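Local coordinates for protein SecB-like chaperone Rv1957 (Mycobacterium tuberculosis, PDB 5MTW) that keeps the antitoxin HigA1 from aggregating, and is needed for neutralisation of the toxin HigB1, as the SecB-like chaperone of a toxin-antitoxin-chaperone system, at residues R21-R25 with E120-T124; C76-N82 with Q99-D105; Y141-R145 with T161-L165. One frame throughout, in Å; residues are numbered along the deposited sequence.

In the fold
Along the chain, interaction 1 encloses interaction 2, and interaction 3 follows both. Interaction 1 lies at one end of the elongated subunit, its centre about 39 Å from that of interaction 2 and about 28 Å from that of interaction 3; it joins the short helix 20-25 to the loop entering helix 125-154. Interaction 2 pairs the two inner strands of the antiparallel sheet, 69-82 and 99-114. Interaction 3 fastens the segment after helix 125-154 back onto that helix, and touches interaction 2 where I144 CD1 packs on C76 SG at 3.7 Å. The bound HigA1 peptide reaches both of these neighbouring contacts, consistent with sheet and C-terminal segment both lining the client-binding surface.

Interaction 1 of 3, residues R21-R25 with E120-T124; sequences RLAAR and EDDPT
R21 and R25, one turn apart on the short helix 20-25, face the acidic loop that leads from strand 99-114 to helix 125-154, while L22 meets the ring of P123. R21 can be followed outward from its CB, which points toward the loop. CG stands anti to the backbone N (chi1 -176°), and the chain then runs extended through CD to NE, which takes the charge across to the loop. NE comes no nearer than 4.1 Å to E120 OE1. Beyond it the guanidinium turns its edge to the loop, NH1 lying 3.9 Å from P123 CA. NH2 makes a long salt bridge of 3.7 Å to E120 OE1, a side-chain partner. NH1 of R21 is engaged further by E127 of helix 125-154, in a salt bridge.

E120 is shared. Its chain bends at chi2, and its two oxygens part company: OE1 looks to R21, whereas OE2 makes the closer salt bridge, 3.1 Å to R25 NE. The carboxylate and the R25 guanidinium are steeply inclined, their planes 78° apart. R25 NH1 also turns back to R21 O in a weak bond of 3.1 Å.

The apolar part is small. L22 CD1 rests 3.7 Å from P123 CG, the two side chains crossing at about a right angle, and Y114 touches both. Leucine suits the buried side of the helix, where L128 and Y131 also meet it; proline adds a compact, rigid ring. The chemistry is therefore a buried apolar pair beside a salt-bridge network of R21, R25 and E120, and the largely exposed position of the charges suggests that water would moderate their attraction.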
ATOM      1  N   ARG A  21       7.984   4.042 -32.900  1.00 40.10           N
ATOM      2  CA  ARG A  21       7.113   5.082 -33.411  1.00 45.15           C
ATOM      3  C   ARG A  21       5.979   5.455 -32.400  1.00 49.08           C
ATOM      4  O   ARG A  21       5.723   6.647 -32.104  1.00 45.39           O
ATOM      5  CB  ARG A  21       6.537   4.631 -34.761  1.00 45.95           C
ATOM      6  CG  ARG A  21       5.684   5.702 -35.444  1.00 49.05           C
ATOM      7  CD  ARG A  21       4.843   5.197 -36.625  1.00 50.24           C
ATOM      8  NE  ARG A  21       3.731   6.132 -36.813  0.50 47.68           N
ATOM      9  CZ  ARG A  21       2.434   5.862 -36.662  0.50 46.02           C
ATOM     10  NH1 ARG A  21       1.976   4.640 -36.387  0.50 42.95           N
ATOM     11  NH2 ARG A  21       1.569   6.855 -36.818  0.50 46.46           N
ATOM     12  N   LEU A  22       5.298   4.428 -31.889  1.00 42.83           N
ATOM     13  CA  LEU A  22       4.296   4.629 -30.860  1.00 41.50           C
ATOM     14  C   LEU A  22       4.903   5.106 -29.517  1.00 41.97           C
ATOM     15  O   LEU A  22       4.295   5.921 -28.821  1.00 46.86           O
ATOM     16  CB  LEU A  22       3.480   3.364 -30.689  1.00 40.72           C
ATOM     17  CG  LEU A  22       2.306   3.405 -29.751  1.00 38.67           C
ATOM     18  CD1 LEU A  22       1.265   4.407 -30.176  1.00 37.02           C
ATOM     19  CD2 LEU A  22       1.744   2.006 -29.717  1.00 40.75           C
ATOM     20  N   ALA A  23       6.119   4.669 -29.201  1.00 44.38           N
ATOM     21  CA  ALA A  23       6.820   5.162 -28.036  1.00 46.56           C
ATOM     22  C   ALA A  23       7.111   6.663 -28.043  1.00 52.56           C
ATOM     23  O   ALA A  23       7.274   7.216 -26.973  1.00 51.48           O
ATOM     24  CB  ALA A  23       8.104   4.385 -27.818  1.00 48.71           C
ATOM     25  N   ALA A  24       7.178   7.329 -29.199  1.00 51.50           N
ATOM     26  CA  ALA A  24       7.482   8.792 -29.217  1.00 50.63           C
ATOM     27  C   ALA A  24       6.217   9.609 -29.101  1.00 47.93           C
ATOM     28  O   ALA A  24       6.286  10.803 -28.827  1.00 42.56           O
ATOM     29  CB  ALA A  24       8.229   9.193 -30.485  1.00 54.14           C
ATOM     30  N   ARG A  25       5.067   8.966 -29.341  1.00 42.09           N
ATOM     31  CA  ARG A  25       3.794   9.627 -29.391  1.00 42.11           C
ATOM     32  C   ARG A  25       2.786   9.250 -28.302  1.00 38.52           C
ATOM     33  O   ARG A  25       1.752   9.892 -28.202  1.00 37.29           O
ATOM     34  CB  ARG A  25       3.180   9.459 -30.798  1.00 51.72           C
ATOM     35  CG  ARG A  25       3.601  10.627 -31.726  1.00 61.55           C
ATOM     36  CD  ARG A  25       3.405  10.369 -33.220  1.00 73.76           C
ATOM     37  NE  ARG A  25       4.486  10.979 -34.012  1.00 73.19           N
ATOM     38  CZ  ARG A  25       5.686  10.432 -34.221  1.00 70.16           C
ATOM     39  NH1 ARG A  25       6.005   9.242 -33.720  1.00 73.08           N
ATOM     40  NH2 ARG A  25       6.575  11.078 -34.947  1.00 69.48           N
ATOM     41  N   GLU A 120      -1.287  11.492 -40.586  1.00 63.68           N
ATOM     42  CA  GLU A 120      -0.389  10.616 -39.855  1.00 59.31           C
ATOM     43  C   GLU A 120      -1.157   9.339 -39.494  1.00 61.55           C
ATOM     44  O   GLU A 120      -2.345   9.357 -39.225  1.00 60.19           O
ATOM     45  CB  GLU A 120       0.235  11.322 -38.635  0.50 59.64           C
ATOM     46  CG  GLU A 120       0.812  10.376 -37.594  0.50 58.21           C
ATOM     47  CD  GLU A 120       2.256  10.640 -37.274  0.50 57.20           C
ATOM     48  OE1 GLU A 120       3.110  10.019 -37.937  0.50 55.72           O
ATOM     49  OE2 GLU A 120       2.536  11.419 -36.348  0.50 51.15           O
ATOM     50  N   ASP A 121      -0.444   8.232 -39.507  1.00 59.23           N
ATOM     51  CA  ASP A 121      -1.020   6.903 -39.620  1.00 63.45           C
ATOM     52  C   ASP A 121      -1.356   6.170 -38.263  1.00 58.95           C
ATOM     53  O   ASP A 121      -0.503   6.103 -37.381  1.00 48.50           O
ATOM     54  CB  ASP A 121       0.032   6.120 -40.400  1.00 64.77           C
ATOM     55  CG  ASP A 121      -0.462   4.829 -40.902  1.00 70.86           C
ATOM     56  OD1 ASP A 121      -0.728   3.967 -40.041  1.00 71.44           O
ATOM     57  OD2 ASP A 121      -0.556   4.678 -42.146  1.00 64.27           O
ATOM     58  N   ASP A 122      -2.565   5.599 -38.125  1.00 50.18           N
ATOM     59  CA  ASP A 122      -2.936   4.801 -36.929  1.00 49.96           C
ATOM     60  C   ASP A 122      -1.882   3.720 -36.529  1.00 50.49           C
ATOM     61  O   ASP A 122      -1.289   3.050 -37.378  1.00 40.16           O
ATOM     62  CB  ASP A 122      -4.269   4.066 -37.142  1.00 48.21           C
ATOM     63  CG  ASP A 122      -5.465   4.962 -37.022  1.00 47.17           C
ATOM     64  OD1 ASP A 122      -5.303   6.120 -36.686  1.00 54.44           O
ATOM     65  OD2 ASP A 122      -6.600   4.508 -37.244  1.00 54.64           O
ATOM     66  N   PRO A 123      -1.663   3.539 -35.222  1.00 44.44           N
ATOM     67  CA  PRO A 123      -0.830   2.416 -34.788  1.00 41.68           C
ATOM     68  C   PRO A 123      -1.438   1.036 -35.162  1.00 39.54           C
ATOM     69  O   PRO A 123      -2.661   0.834 -35.054  1.00 39.72           O
ATOM     70  CB  PRO A 123      -0.773   2.588 -33.275  1.00 43.18           C
ATOM     71  CG  PRO A 123      -1.027   4.051 -33.039  1.00 47.53           C
ATOM     72  CD  PRO A 123      -1.874   4.544 -34.169  1.00 46.46           C
ATOM     73  N   THR A 124      -0.597   0.103 -35.603  1.00 38.83           N
ATOM     74  CA  THR A 124      -1.050  -1.268 -35.911  1.00 39.34           C
ATOM     75  C   THR A 124      -0.927  -2.216 -34.680  1.00 43.57           C
ATOM     76  O   THR A 124      -0.256  -1.866 -33.692  1.00 33.98           O
ATOM     77  CB  THR A 124      -0.206  -1.850 -37.042  1.00 41.23           C
ATOM     78  OG1 THR A 124       1.153  -1.942 -36.604  1.00 40.73           O
ATOM     79  CG2 THR A 124      -0.299  -0.979 -38.297  1.00 44.28           C
TER

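Interaction 2 of 3, residues C76-N82 with Q99-D105; sequences CHLRIQN and QDVATAD
Strands 76-82 and 99-105 pair antiparallel, H77 opposite D105 and N82 opposite Q99, with a classic beta bulge where V101 and A102 both face I80. I80 O consequently accepts two backbone bonds, 2.7 Å from V101 N and 3.3 Å from A102 N.

On one face, L78 CB lies 4.2 Å from A104 CB, and I80 stands beside A102. The small A102 and A104 let L157 and L151 come close, and the larger L78 and I80 meet V148 and T152 of helix 125-154; I80 also packs on an aromatic side chain of the bound peptide. V101 presents CG2 to the amide of N82, 3.3 Å from N82 ND2, and N82 is anchored by the carbonyl of A43.

The other face is polar, as suits its partly exposed position. R79 bends at chi3 (128°), carrying NH1 to H77 NE2 at 2.9 Å and NH2 into a salt bridge with D100 OD2. D105 is held by a salt bridge to R35. D100 divides its carboxylate between two partners: while OD2 serves R79, Q81 NE2 approaches D100 OD1 nearly head-on at 2.7 Å, the amide and carboxylate planes only 29° apart.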
ATOM      1  N   CYS A  76      -1.609 -11.861 -13.722  1.00 22.40           N
ATOM      2  CA  CYS A  76      -0.594 -12.538 -12.930  1.00 23.42           C
ATOM      3  C   CYS A  76      -1.196 -13.734 -12.167  1.00 21.69           C
ATOM      4  O   CYS A  76      -2.350 -13.656 -11.621  1.00 19.30           O
ATOM      5  CB  CYS A  76       0.038 -11.593 -11.931  1.00 25.62           C
ATOM      6  SG  CYS A  76       0.595 -10.055 -12.646  1.00 33.79           S
ATOM      7  N   HIS A  77      -0.388 -14.773 -12.018  1.00 22.17           N
ATOM      8  CA  HIS A  77      -0.756 -15.957 -11.194  1.00 22.76           C
ATOM      9  C   HIS A  77       0.443 -16.250 -10.244  1.00 25.77           C
ATOM     10  O   HIS A  77       1.562 -16.507 -10.675  1.00 26.01           O
ATOM     11  CB  HIS A  77      -1.189 -17.202 -12.027  1.00 29.86           C
ATOM     12  CG  HIS A  77      -1.762 -18.285 -11.144  1.00 37.90           C
ATOM     13  ND1 HIS A  77      -3.056 -18.246 -10.662  1.00 38.06           N
ATOM     14  CD2 HIS A  77      -1.184 -19.364 -10.556  1.00 42.84           C
ATOM     15  CE1 HIS A  77      -3.269 -19.277  -9.865  1.00 44.71           C
ATOM     16  NE2 HIS A  77      -2.145 -19.964  -9.778  1.00 49.12           N
ATOM     17  N   LEU A  78       0.210 -16.063  -8.973  1.00 20.83           N
ATOM     18  CA  LEU A  78       1.182 -16.249  -7.924  1.00 23.28           C
ATOM     19  C   LEU A  78       0.831 -17.499  -7.127  1.00 21.47           C
ATOM     20  O   LEU A  78      -0.327 -17.702  -6.625  1.00 20.19           O
ATOM     21  CB  LEU A  78       1.200 -15.031  -7.005  1.00 22.54           C
ATOM     22  CG  LEU A  78       2.036 -15.193  -5.744  1.00 23.02           C
ATOM     23  CD1 LEU A  78       3.458 -15.156  -6.131  1.00 21.38           C
ATOM     24  CD2 LEU A  78       1.751 -14.126  -4.691  1.00 22.67           C
ATOM     25  N   ARG A  79       1.833 -18.333  -6.949  1.00 21.61           N
ATOM     26  CA  ARG A  79       1.683 -19.562  -6.172  1.00 24.90           C
ATOM     27  C   ARG A  79       2.847 -19.566  -5.212  1.00 27.61           C
ATOM     28  O   ARG A  79       4.001 -19.523  -5.627  1.00 24.76           O
ATOM     29  CB  ARG A  79       1.767 -20.807  -7.062  1.00 32.62           C
ATOM     30  CG  ARG A  79       0.488 -21.274  -7.717  1.00 37.92           C
ATOM     31  CD  ARG A  79       0.704 -22.627  -8.479  1.00 41.32           C
ATOM     32  NE  ARG A  79      -0.260 -23.695  -8.137  0.50 47.74           N
ATOM     33  CZ  ARG A  79      -1.559 -23.734  -8.475  0.50 46.29           C
ATOM     34  NH1 ARG A  79      -2.121 -22.757  -9.133  0.50 46.27           N
ATOM     35  NH2 ARG A  79      -2.311 -24.770  -8.153  0.50 50.73           N
ATOM     36  N   ILE A  80       2.520 -19.515  -3.943  1.00 22.23           N
ATOM     37  CA  ILE A  80       3.495 -19.634  -2.851  1.00 26.72           C
ATOM     38  C   ILE A  80       3.412 -21.040  -2.271  1.00 26.19           C
ATOM     39  O   ILE A  80       2.339 -21.525  -1.976  1.00 23.34           O
ATOM     40  CB  ILE A  80       3.244 -18.576  -1.768  1.00 24.11           C
ATOM     41  CG1 ILE A  80       3.522 -17.184  -2.378  1.00 25.83           C
ATOM     42  CG2 ILE A  80       4.141 -18.786  -0.565  1.00 24.85           C
ATOM     43  CD1 ILE A  80       3.223 -16.065  -1.430  1.00 24.78           C
ATOM     44  N   GLN A  81       4.578 -21.649  -2.110  1.00 27.01           N
ATOM     45  CA  GLN A  81       4.688 -23.057  -1.807  1.00 29.66           C
ATOM     46  C   GLN A  81       5.783 -23.356  -0.793  1.00 28.08           C
ATOM     47  O   GLN A  81       6.861 -22.768  -0.858  1.00 27.99           O
ATOM     48  CB  GLN A  81       5.086 -23.782  -3.069  1.00 34.67           C
ATOM     49  CG  GLN A  81       4.088 -23.707  -4.196  1.00 42.99           C
ATOM     50  CD  GLN A  81       4.490 -24.615  -5.319  1.00 45.02           C
ATOM     51  OE1 GLN A  81       5.585 -24.497  -5.809  1.00 49.29           O
ATOM     52  NE2 GLN A  81       3.642 -25.556  -5.679  1.00 46.76           N
ATOM     53  N   ASN A  82       5.462 -24.299   0.093  1.00 28.60           N
ATOM     54  CA  ASN A  82       6.441 -25.109   0.932  1.00 32.87           C
ATOM     55  C   ASN A  82       7.203 -26.161   0.102  1.00 37.32           C
ATOM     56  O   ASN A  82       6.610 -26.975  -0.580  1.00 35.13           O
ATOM     57  CB  ASN A  82       5.706 -25.852   2.103  1.00 27.37           C
ATOM     58  CG  ASN A  82       5.167 -24.881   3.158  1.00 27.26           C
ATOM     59  OD1 ASN A  82       5.732 -23.808   3.317  1.00 26.70           O
ATOM     60  ND2 ASN A  82       4.051 -25.222   3.843  1.00 27.15           N
ATOM     61  N   GLN A  99       4.176 -28.221  -1.654  1.00 50.03           N
ATOM     62  CA  GLN A  99       2.793 -28.024  -1.144  1.00 42.27           C
ATOM     63  C   GLN A  99       2.398 -26.489  -1.210  1.00 38.45           C
ATOM     64  O   GLN A  99       3.187 -25.607  -0.818  1.00 30.18           O
ATOM     65  CB  GLN A  99       2.667 -28.566   0.306  1.00 44.99           C
ATOM     66  CG  GLN A  99       2.620 -30.121   0.518  0.50 42.42           C
ATOM     67  CD  GLN A  99       1.279 -30.814   0.188  0.50 41.89           C
ATOM     68  OE1 GLN A  99       0.309 -30.738   0.930  0.50 36.33           O
ATOM     69  NE2 GLN A  99       1.250 -31.528  -0.915  0.50 41.46           N
ATOM     70  N   ASP A 100       1.194 -26.185  -1.684  1.00 37.50           N
ATOM     71  CA  ASP A 100       0.790 -24.770  -1.907  1.00 34.42           C
ATOM     72  C   ASP A 100       0.342 -24.144  -0.600  1.00 31.48           C
ATOM     73  O   ASP A 100      -0.489 -24.661   0.078  1.00 28.74           O
ATOM     74  CB  ASP A 100      -0.365 -24.662  -2.896  1.00 40.38           C
ATOM     75  CG  ASP A 100      -0.002 -25.076  -4.321  1.00 41.60           C
ATOM     76  OD1 ASP A 100       1.139 -24.916  -4.752  1.00 47.28           O
ATOM     77  OD2 ASP A 100      -0.923 -25.501  -5.044  1.00 46.74           O
ATOM     78  N   VAL A 101       0.893 -22.986  -0.271  1.00 27.14           N
ATOM     79  CA  VAL A 101       0.561 -22.260   0.963  1.00 22.30           C
ATOM     80  C   VAL A 101      -0.433 -21.086   0.719  1.00 21.72           C
ATOM     81  O   VAL A 101      -1.246 -20.772   1.553  1.00 23.55           O
ATOM     82  CB  VAL A 101       1.866 -21.667   1.468  1.00 20.72           C
ATOM     83  CG1 VAL A 101       1.638 -20.576   2.412  1.00 22.29           C
ATOM     84  CG2 VAL A 101       2.722 -22.752   2.097  1.00 23.88           C
ATOM     85  N   ALA A 102      -0.348 -20.496  -0.457  1.00 20.66           N
ATOM     86  CA  ALA A 102      -1.268 -19.451  -0.908  1.00 20.83           C
ATOM     87  C   ALA A 102      -1.185 -19.287  -2.393  1.00 19.98           C
ATOM     88  O   ALA A 102      -0.148 -19.573  -2.988  1.00 20.88           O
ATOM     89  CB  ALA A 102      -0.882 -18.183  -0.277  1.00 19.02           C
ATOM     90  N   THR A 103      -2.248 -18.727  -2.976  1.00 21.45           N
ATOM     91  CA  THR A 103      -2.345 -18.498  -4.363  1.00 22.29           C
ATOM     92  C   THR A 103      -3.106 -17.185  -4.606  1.00 24.86           C
ATOM     93  O   THR A 103      -3.979 -16.787  -3.837  1.00 20.73           O
ATOM     94  CB  THR A 103      -3.146 -19.624  -5.135  1.00 26.59           C
ATOM     95  OG1 THR A 103      -4.467 -19.676  -4.640  1.00 29.37           O
ATOM     96  CG2 THR A 103      -2.559 -20.916  -4.909  1.00 28.72           C
ATOM     97  N   ALA A 104      -2.691 -16.515  -5.641  1.00 21.62           N
ATOM     98  CA  ALA A 104      -3.347 -15.292  -6.071  1.00 23.69           C
ATOM     99  C   ALA A 104      -3.377 -15.165  -7.563  1.00 23.37           C
ATOM    100  O   ALA A 104      -2.376 -15.427  -8.255  1.00 24.94           O
ATOM    101  CB  ALA A 104      -2.599 -14.136  -5.523  1.00 20.37           C
ATOM    102  N   ASP A 105      -4.457 -14.602  -8.031  1.00 20.81           N
ATOM    103  CA  ASP A 105      -4.629 -14.299  -9.447  1.00 23.17           C
ATOM    104  C   ASP A 105      -5.202 -12.880  -9.525  1.00 21.43           C
ATOM    105  O   ASP A 105      -6.247 -12.593  -8.929  1.00 19.10           O
ATOM    106  CB  ASP A 105      -5.553 -15.324 -10.110  1.00 29.28           C
ATOM    107  CG  ASP A 105      -5.954 -14.921 -11.548  1.00 41.95           C
ATOM    108  OD1 ASP A 105      -5.099 -14.527 -12.431  1.00 50.86           O
ATOM    109  OD2 ASP A 105      -7.162 -15.014 -11.805  1.00 65.13           O
TER

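Interaction 3 of 3, residues Y141-R145 with T161-L165; sequences YPYIR and TLEIL
Two side chains of helix 125-154, Y141 (chi1 -177°) and R145 (chi1 172°), both leave with CG anti to the backbone N, which carries them across to segment 161-165. Extended from CG to NE, R145 then reaches the L162 carbonyl, and Y141 brings its hydroxyl to the next carbonyl along.

Y141 OH donates to E163 O, a short bond of 2.5 Å lying in the carbonyl plane. The aromatic ring adds a second grip: L165 lies over one face with CD1 3.7 Å from the ring centroid, a CH-pi contact displaced toward the rim. Tyrosine suits this place because one side chain supplies both an apolar face and a polar end. L162 CB packs against the same hydroxyl, and L162 also packs on Y52 and L54 of strand 50-62.

R145 NE donates to L162 O at 2.8 Å, with the acceptor in the guanidinium plane but the donor tilted 34° from the carbonyl plane. I164 CD1 sits over the centre of that guanidinium, 3.5 Å from CZ, and T161 CG2 approaches NH2. A water bridges the backbones, giving a hydrogen to R145 O and accepting one from L162 N at 2.8 Å.

A segment of no regular secondary structure is thus tied to a helix largely through its carbonyls, with one water-mediated link at L162 N. Y143 of the second subunit packs on Y141 and I164, and a basic side chain of the bound peptide lies near R145 and T161, placing the arrangement at the meeting of subunit interface and client-binding surface in this SecB-like tetramer.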
ATOM      1  N   TYR A 141       5.205  -3.334 -13.874  1.00 17.74           N
ATOM      2  CA  TYR A 141       5.886  -4.235 -12.991  1.00 16.95           C
ATOM      3  C   TYR A 141       6.029  -3.724 -11.557  1.00 18.55           C
ATOM      4  O   TYR A 141       5.789  -4.481 -10.634  1.00 17.65           O
ATOM      5  CB  TYR A 141       7.257  -4.724 -13.567  1.00 18.30           C
ATOM      6  CG  TYR A 141       7.913  -5.727 -12.664  1.00 19.38           C
ATOM      7  CD1 TYR A 141       7.519  -7.047 -12.671  1.00 19.38           C
ATOM      8  CD2 TYR A 141       8.930  -5.370 -11.821  1.00 17.99           C
ATOM      9  CE1 TYR A 141       8.108  -7.964 -11.845  1.00 21.77           C
ATOM     10  CE2 TYR A 141       9.527  -6.289 -10.974  1.00 19.34           C
ATOM     11  CZ  TYR A 141       9.107  -7.596 -10.994  1.00 19.02           C
ATOM     12  OH  TYR A 141       9.686  -8.588 -10.295  1.00 19.96           O
ATOM     13  N   PRO A 142       6.353  -2.414 -11.368  1.00 17.49           N
ATOM     14  CA  PRO A 142       6.519  -1.975  -9.950  1.00 15.82           C
ATOM     15  C   PRO A 142       5.196  -2.012  -9.138  1.00 16.34           C
ATOM     16  O   PRO A 142       5.189  -2.274  -7.958  1.00 15.72           O
ATOM     17  CB  PRO A 142       7.048  -0.546 -10.096  1.00 17.80           C
ATOM     18  CG  PRO A 142       7.792  -0.576 -11.367  1.00 15.87           C
ATOM     19  CD  PRO A 142       7.052  -1.518 -12.297  1.00 17.84           C
ATOM     20  N   TYR A 143       4.062  -1.875  -9.831  1.00 13.25           N
ATOM     21  CA  TYR A 143       2.800  -1.927  -9.179  1.00 16.71           C
ATOM     22  C   TYR A 143       2.428  -3.332  -8.788  1.00 16.88           C
ATOM     23  O   TYR A 143       1.744  -3.623  -7.754  1.00 17.65           O
ATOM     24  CB  TYR A 143       1.692  -1.408 -10.094  1.00 16.17           C
ATOM     25  CG  TYR A 143       1.825   0.077 -10.311  1.00 16.65           C
ATOM     26  CD1 TYR A 143       2.698   0.565 -11.281  1.00 17.58           C
ATOM     27  CD2 TYR A 143       1.085   0.984  -9.564  1.00 16.78           C
ATOM     28  CE1 TYR A 143       2.855   1.947 -11.503  1.00 18.25           C
ATOM     29  CE2 TYR A 143       1.217   2.363  -9.784  1.00 18.86           C
ATOM     30  CZ  TYR A 143       2.097   2.841 -10.754  1.00 21.77           C
ATOM     31  OH  TYR A 143       2.190   4.228 -10.968  1.00 26.90           O
ATOM     32  N   ILE A 144       2.918  -4.227  -9.611  1.00 15.60           N
ATOM     33  CA  ILE A 144       2.697  -5.656  -9.402  1.00 15.68           C
ATOM     34  C   ILE A 144       3.518  -6.114  -8.203  1.00 18.14           C
ATOM     35  O   ILE A 144       3.055  -6.793  -7.388  1.00 17.53           O
ATOM     36  CB  ILE A 144       3.043  -6.529 -10.641  1.00 15.66           C
ATOM     37  CG1 ILE A 144       1.934  -6.390 -11.716  1.00 18.71           C
ATOM     38  CG2 ILE A 144       3.191  -7.991 -10.242  1.00 14.88           C
ATOM     39  CD1 ILE A 144       2.342  -6.800 -13.149  1.00 18.21           C
ATOM     40  N   ARG A 145       4.751  -5.673  -8.143  1.00 16.84           N
ATOM     41  CA  ARG A 145       5.623  -6.015  -7.028  1.00 18.94           C
ATOM     42  C   ARG A 145       5.096  -5.453  -5.681  1.00 17.89           C
ATOM     43  O   ARG A 145       5.123  -6.114  -4.648  1.00 16.51           O
ATOM     44  CB  ARG A 145       7.013  -5.410  -7.332  1.00 17.54           C
ATOM     45  CG  ARG A 145       8.010  -5.506  -6.197  1.00 20.63           C
ATOM     46  CD  ARG A 145       9.421  -5.163  -6.786  1.00 21.55           C
ATOM     47  NE  ARG A 145      10.508  -5.131  -5.766  1.00 22.04           N
ATOM     48  CZ  ARG A 145      10.833  -4.082  -5.036  1.00 25.93           C
ATOM     49  NH1 ARG A 145      10.156  -2.940  -5.109  1.00 28.53           N
ATOM     50  NH2 ARG A 145      11.825  -4.149  -4.189  1.00 26.20           N
ATOM     51  N   THR A 161       8.991  -9.994  -1.511  1.00 20.84           N
ATOM     52  CA  THR A 161       9.420  -8.857  -2.333  1.00 20.56           C
ATOM     53  C   THR A 161      10.013  -9.350  -3.664  1.00 19.35           C
ATOM     54  O   THR A 161      11.098  -9.927  -3.686  1.00 18.44           O
ATOM     55  CB  THR A 161      10.435  -7.958  -1.541  1.00 24.00           C
ATOM     56  OG1 THR A 161       9.793  -7.473  -0.380  1.00 21.05           O
ATOM     57  CG2 THR A 161      10.872  -6.812  -2.337  1.00 23.84           C
ATOM     58  N   LEU A 162       9.284  -9.170  -4.760  1.00 16.94           N
ATOM     59  CA  LEU A 162       9.773  -9.636  -6.048  1.00 17.70           C
ATOM     60  C   LEU A 162      11.108  -8.945  -6.382  1.00 19.40           C
ATOM     61  O   LEU A 162      11.425  -7.822  -5.872  1.00 20.59           O
ATOM     62  CB  LEU A 162       8.730  -9.417  -7.145  1.00 17.55           C
ATOM     63  CG  LEU A 162       7.395 -10.061  -6.912  1.00 19.15           C
ATOM     64  CD1 LEU A 162       6.513  -9.706  -8.158  1.00 19.29           C
ATOM     65  CD2 LEU A 162       7.594 -11.590  -6.690  1.00 21.94           C
ATOM     66  N   GLU A 163      11.866  -9.631  -7.206  1.00 20.85           N
ATOM     67  CA  GLU A 163      13.124  -9.109  -7.728  1.00 26.17           C
ATOM     68  C   GLU A 163      12.904  -7.868  -8.625  1.00 22.24           C
ATOM     69  O   GLU A 163      11.871  -7.706  -9.325  1.00 19.13           O
ATOM     70  CB  GLU A 163      13.869 -10.175  -8.542  1.00 31.24           C
ATOM     71  CG  GLU A 163      13.763 -11.571  -7.948  1.00 38.04           C
ATOM     72  CD  GLU A 163      12.578 -12.433  -8.534  1.00 48.91           C
ATOM     73  OE1 GLU A 163      11.289 -12.116  -8.433  1.00 32.59           O
ATOM     74  OE2 GLU A 163      12.988 -13.488  -9.111  1.00 50.12           O
ATOM     75  N   ILE A 164      13.861  -6.971  -8.575  1.00 23.09           N
ATOM     76  CA  ILE A 164      13.900  -5.875  -9.525  1.00 25.57           C
ATOM     77  C   ILE A 164      14.197  -6.414 -10.961  1.00 29.33           C
ATOM     78  O   ILE A 164      15.208  -7.022 -11.192  1.00 27.37           O
ATOM     79  CB  ILE A 164      14.957  -4.809  -9.077  1.00 24.96           C
ATOM     80  CG1 ILE A 164      14.640  -4.331  -7.661  1.00 25.23           C
ATOM     81  CG2 ILE A 164      14.922  -3.667 -10.036  1.00 25.09           C
ATOM     82  CD1 ILE A 164      13.260  -3.662  -7.516  1.00 24.47           C
ATOM     83  N   LEU A 165      13.274  -6.278 -11.902  1.00 32.98           N
ATOM     84  CA  LEU A 165      13.511  -6.807 -13.250  1.00 39.10           C
ATOM     85  C   LEU A 165      14.390  -5.876 -14.062  1.00 41.81           C
ATOM     86  O   LEU A 165      14.068  -4.690 -14.143  1.00 34.15           O
ATOM     87  CB  LEU A 165      12.173  -7.080 -13.970  1.00 39.93           C
ATOM     88  CG  LEU A 165      11.519  -8.315 -13.312  1.00 41.51           C
ATOM     89  CD1 LEU A 165      10.356  -8.893 -14.122  1.00 40.24           C
ATOM     90  CD2 LEU A 165      12.537  -9.425 -12.957  1.00 44.67           C
TER
HETATM   91  O   HOH W   1       6.786  -8.050  -4.142  1.00 20.33           O